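Local coordinates for probable Ni/Fe-hydrogenase 1 B-type cytochrome subunit (Escherichia coli K-12, PDB 6G94), which is a probable haem-binding b-type cytochrome of the inner membrane, thought to pass electrons on from hydrogenase 1, at residues I[137-142]-I[188-193]. Sequence-based numbering, arbitrary orientation.
Sequences FLMSVF and MWLIGA. With HEM (protoporphyrin IX containing Fe), chain B.
Met139 lays its CB against the side chain of Ile191 and its sulfur against a methyl of Leu190, bridging two membrane helices of a cytochrome b561-type helical bundle that carries haem b. The segments belong to helices 130-151 and 177-203, which run nearly antiparallel (157° between N-to-C directions) with their local axes 10.0 Å apart. At that spacing the backbones stay apart, and apolar side chains make the contact without any hydrogen bond between the segments. Met139 suits such a place because its long, unbranched chain can bend: CG starts beside the backbone N, and further turns at chi2 (-70°) and chi3 (90°) fold the thioether back. SD then lies 4.1 Å from CD1 of Leu190, the two side chains meeting at a slant. An apolar side chain of another protein's chain packs on Leu190.

The deeper half of the contact belongs to Ile191, whose CG1 comes within 3.9 Å of Met139 CB. The CG1 arm, anti to the carbonyl carbon, carries CD1 toward Met139 and the haem; the side chain also touches Met29 of helix 20-40. Ser140, small and buried, packs against Phe70 of helix 55-83; its hydroxyl is hydrogen-bonded to the backbone O of Tyr136, one turn earlier, which satisfies it in this apolar setting. About one turn before Ile191, Met188 lines the haem pocket, its CG 3.6 Å from the haem methyl CMB. The same CD1 of Ile191 that lies 4.1 Å from Met139 CB also reaches the haem vinyl, with CBB 4.1 Å away.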
# COMPACT_ATOMS: atom_id res chain seq x y z
N PHE I 137 -23.39 28.64 -39.97
CA PHE I 137 -23.50 29.78 -39.08
C PHE I 137 -24.66 29.63 -38.13
O PHE I 137 -24.73 30.31 -37.14
CB PHE I 137 -23.63 31.07 -39.88
CG PHE I 137 -22.31 31.63 -40.34
CD1 PHE I 137 -21.18 31.59 -39.53
CD2 PHE I 137 -22.21 32.22 -41.58
CE1 PHE I 137 -19.97 32.10 -39.96
CE2 PHE I 137 -21.02 32.75 -42.01
CZ PHE I 137 -19.90 32.69 -41.20
N LEU I 138 -25.58 28.76 -38.46
CA LEU I 138 -26.71 28.50 -37.61
C LEU I 138 -26.32 27.56 -36.49
O LEU I 138 -26.85 27.64 -35.40
CB LEU I 138 -27.84 27.89 -38.43
CG LEU I 138 -29.17 27.72 -37.71
CD1 LEU I 138 -29.66 29.05 -37.19
CD2 LEU I 138 -30.19 27.13 -38.64
N MET I 139 -25.40 26.65 -36.78
CA MET I 139 -24.89 25.72 -35.81
C MET I 139 -24.07 26.51 -34.78
O MET I 139 -24.37 26.44 -33.60
CB MET I 139 -24.00 24.68 -36.46
CG MET I 139 -24.77 23.60 -37.21
SD MET I 139 -25.61 22.54 -36.05
CE MET I 139 -27.20 23.34 -35.86
N SER I 140 -23.06 27.27 -35.24
CA SER I 140 -22.22 28.13 -34.43
C SER I 140 -23.03 28.89 -33.40
O SER I 140 -22.61 29.01 -32.26
CB SER I 140 -21.45 29.10 -35.32
OG SER I 140 -20.69 28.39 -36.29
N VAL I 141 -24.20 29.39 -33.79
CA VAL I 141 -25.03 30.19 -32.90
C VAL I 141 -25.73 29.28 -31.92
O VAL I 141 -25.98 29.67 -30.77
CB VAL I 141 -26.05 31.03 -33.69
CG1 VAL I 141 -27.08 31.66 -32.77
CG2 VAL I 141 -25.32 32.13 -34.47
N PHE I 142 -26.01 28.06 -32.35
CA PHE I 142 -26.61 27.05 -31.49
C PHE I 142 -25.55 26.61 -30.47
O PHE I 142 -25.84 26.49 -29.28
CB PHE I 142 -27.14 25.87 -32.32
CG PHE I 142 -27.78 24.78 -31.50
CD1 PHE I 142 -29.03 24.98 -30.90
CD2 PHE I 142 -27.11 23.57 -31.29
CE1 PHE I 142 -29.61 23.99 -30.12
CE2 PHE I 142 -27.69 22.58 -30.51
CZ PHE I 142 -28.95 22.79 -29.93
N MET I 188 -21.06 19.84 -32.10
CA MET I 188 -19.67 19.73 -32.42
C MET I 188 -19.36 18.70 -33.50
O MET I 188 -18.47 18.91 -34.30
CB MET I 188 -18.91 19.39 -31.16
CG MET I 188 -17.44 19.18 -31.34
SD MET I 188 -17.03 17.51 -30.94
CE MET I 188 -15.26 17.61 -31.10
N TRP I 189 -20.08 17.59 -33.52
CA TRP I 189 -19.88 16.60 -34.54
C TRP I 189 -20.44 17.07 -35.88
O TRP I 189 -19.88 16.78 -36.92
CB TRP I 189 -20.60 15.34 -34.17
CG TRP I 189 -19.98 14.58 -33.14
CD1 TRP I 189 -20.55 14.17 -32.00
CD2 TRP I 189 -18.67 14.06 -33.15
NE1 TRP I 189 -19.68 13.42 -31.28
CE2 TRP I 189 -18.51 13.34 -31.96
CE3 TRP I 189 -17.60 14.14 -34.04
CZ2 TRP I 189 -17.32 12.71 -31.62
CZ3 TRP I 189 -16.41 13.51 -33.71
CH2 TRP I 189 -16.28 12.80 -32.51
N LEU I 190 -21.56 17.78 -35.83
CA LEU I 190 -22.22 18.30 -37.02
C LEU I 190 -21.38 19.35 -37.72
O LEU I 190 -21.21 19.31 -38.94
CB LEU I 190 -23.59 18.85 -36.68
CG LEU I 190 -24.55 17.81 -36.09
CD1 LEU I 190 -25.92 18.41 -35.80
CD2 LEU I 190 -24.69 16.56 -36.97
N ILE I 191 -20.87 20.30 -36.95
CA ILE I 191 -19.86 21.23 -37.43
C ILE I 191 -18.69 20.49 -38.11
O ILE I 191 -18.30 20.85 -39.22
CB ILE I 191 -19.39 22.16 -36.29
CG1 ILE I 191 -20.42 23.27 -36.07
CG2 ILE I 191 -18.00 22.73 -36.54
CD1 ILE I 191 -20.35 23.88 -34.70
N GLY I 192 -18.15 19.46 -37.45
CA GLY I 192 -17.06 18.66 -38.01
C GLY I 192 -17.41 18.00 -39.33
O GLY I 192 -16.52 17.73 -40.16
N ALA I 193 -18.70 17.73 -39.53
CA ALA I 193 -19.21 17.21 -40.81
C ALA I 193 -19.02 18.23 -41.92
O ALA I 193 -18.34 17.91 -42.89
CB ALA I 193 -20.67 16.79 -40.70
CHA HEM B . -18.43 21.65 -23.42
CHB HEM B . -17.37 21.92 -28.07
CHC HEM B . -18.78 26.51 -28.13
CHD HEM B . -19.25 26.38 -23.35
C1A HEM B . -18.14 21.34 -24.71
C2A HEM B . -18.10 20.02 -25.18
C3A HEM B . -17.81 20.08 -26.49
C4A HEM B . -17.67 21.43 -26.82
CMA HEM B . -17.65 18.89 -27.40
CAA HEM B . -18.30 18.77 -24.35
CBA HEM B . -19.76 18.41 -24.16
CGA HEM B . -19.86 17.16 -23.35
O1A HEM B . -19.50 16.05 -23.75
O2A HEM B . -20.34 17.23 -22.22
C1B HEM B . -17.70 23.21 -28.50
C2B HEM B . -17.61 23.63 -29.85
C3B HEM B . -18.02 24.92 -29.86
C4B HEM B . -18.35 25.26 -28.48
CMB HEM B . -17.16 22.80 -31.03
CAB HEM B . -18.16 25.87 -30.97
CBB HEM B . -17.67 25.62 -32.17
C1C HEM B . -18.97 26.90 -26.81
C2C HEM B . -19.23 28.21 -26.39
C3C HEM B . -19.37 28.16 -25.03
C4C HEM B . -19.19 26.82 -24.64
CMC HEM B . -19.37 29.44 -27.25
CAC HEM B . -19.66 29.33 -24.17
CBC HEM B . -18.82 29.68 -23.21
C1D HEM B . -19.10 25.05 -23.02
C2D HEM B . -19.31 24.61 -21.65
C3D HEM B . -19.07 23.27 -21.66
C4D HEM B . -18.73 22.94 -23.05
CMD HEM B . -19.69 25.51 -20.51
CAD HEM B . -19.13 22.27 -20.51
CBD HEM B . -18.26 22.68 -19.33
CGD HEM B . -18.22 21.68 -18.20
O1D HEM B . -19.17 21.53 -17.43
O2D HEM B . -17.21 21.00 -18.02
NA HEM B . -17.91 22.21 -25.74
NB HEM B . -18.13 24.20 -27.72
NC HEM B . -18.90 26.09 -25.73
ND HEM B . -18.77 24.03 -23.83
FE HEM B . -18.44 24.09 -25.64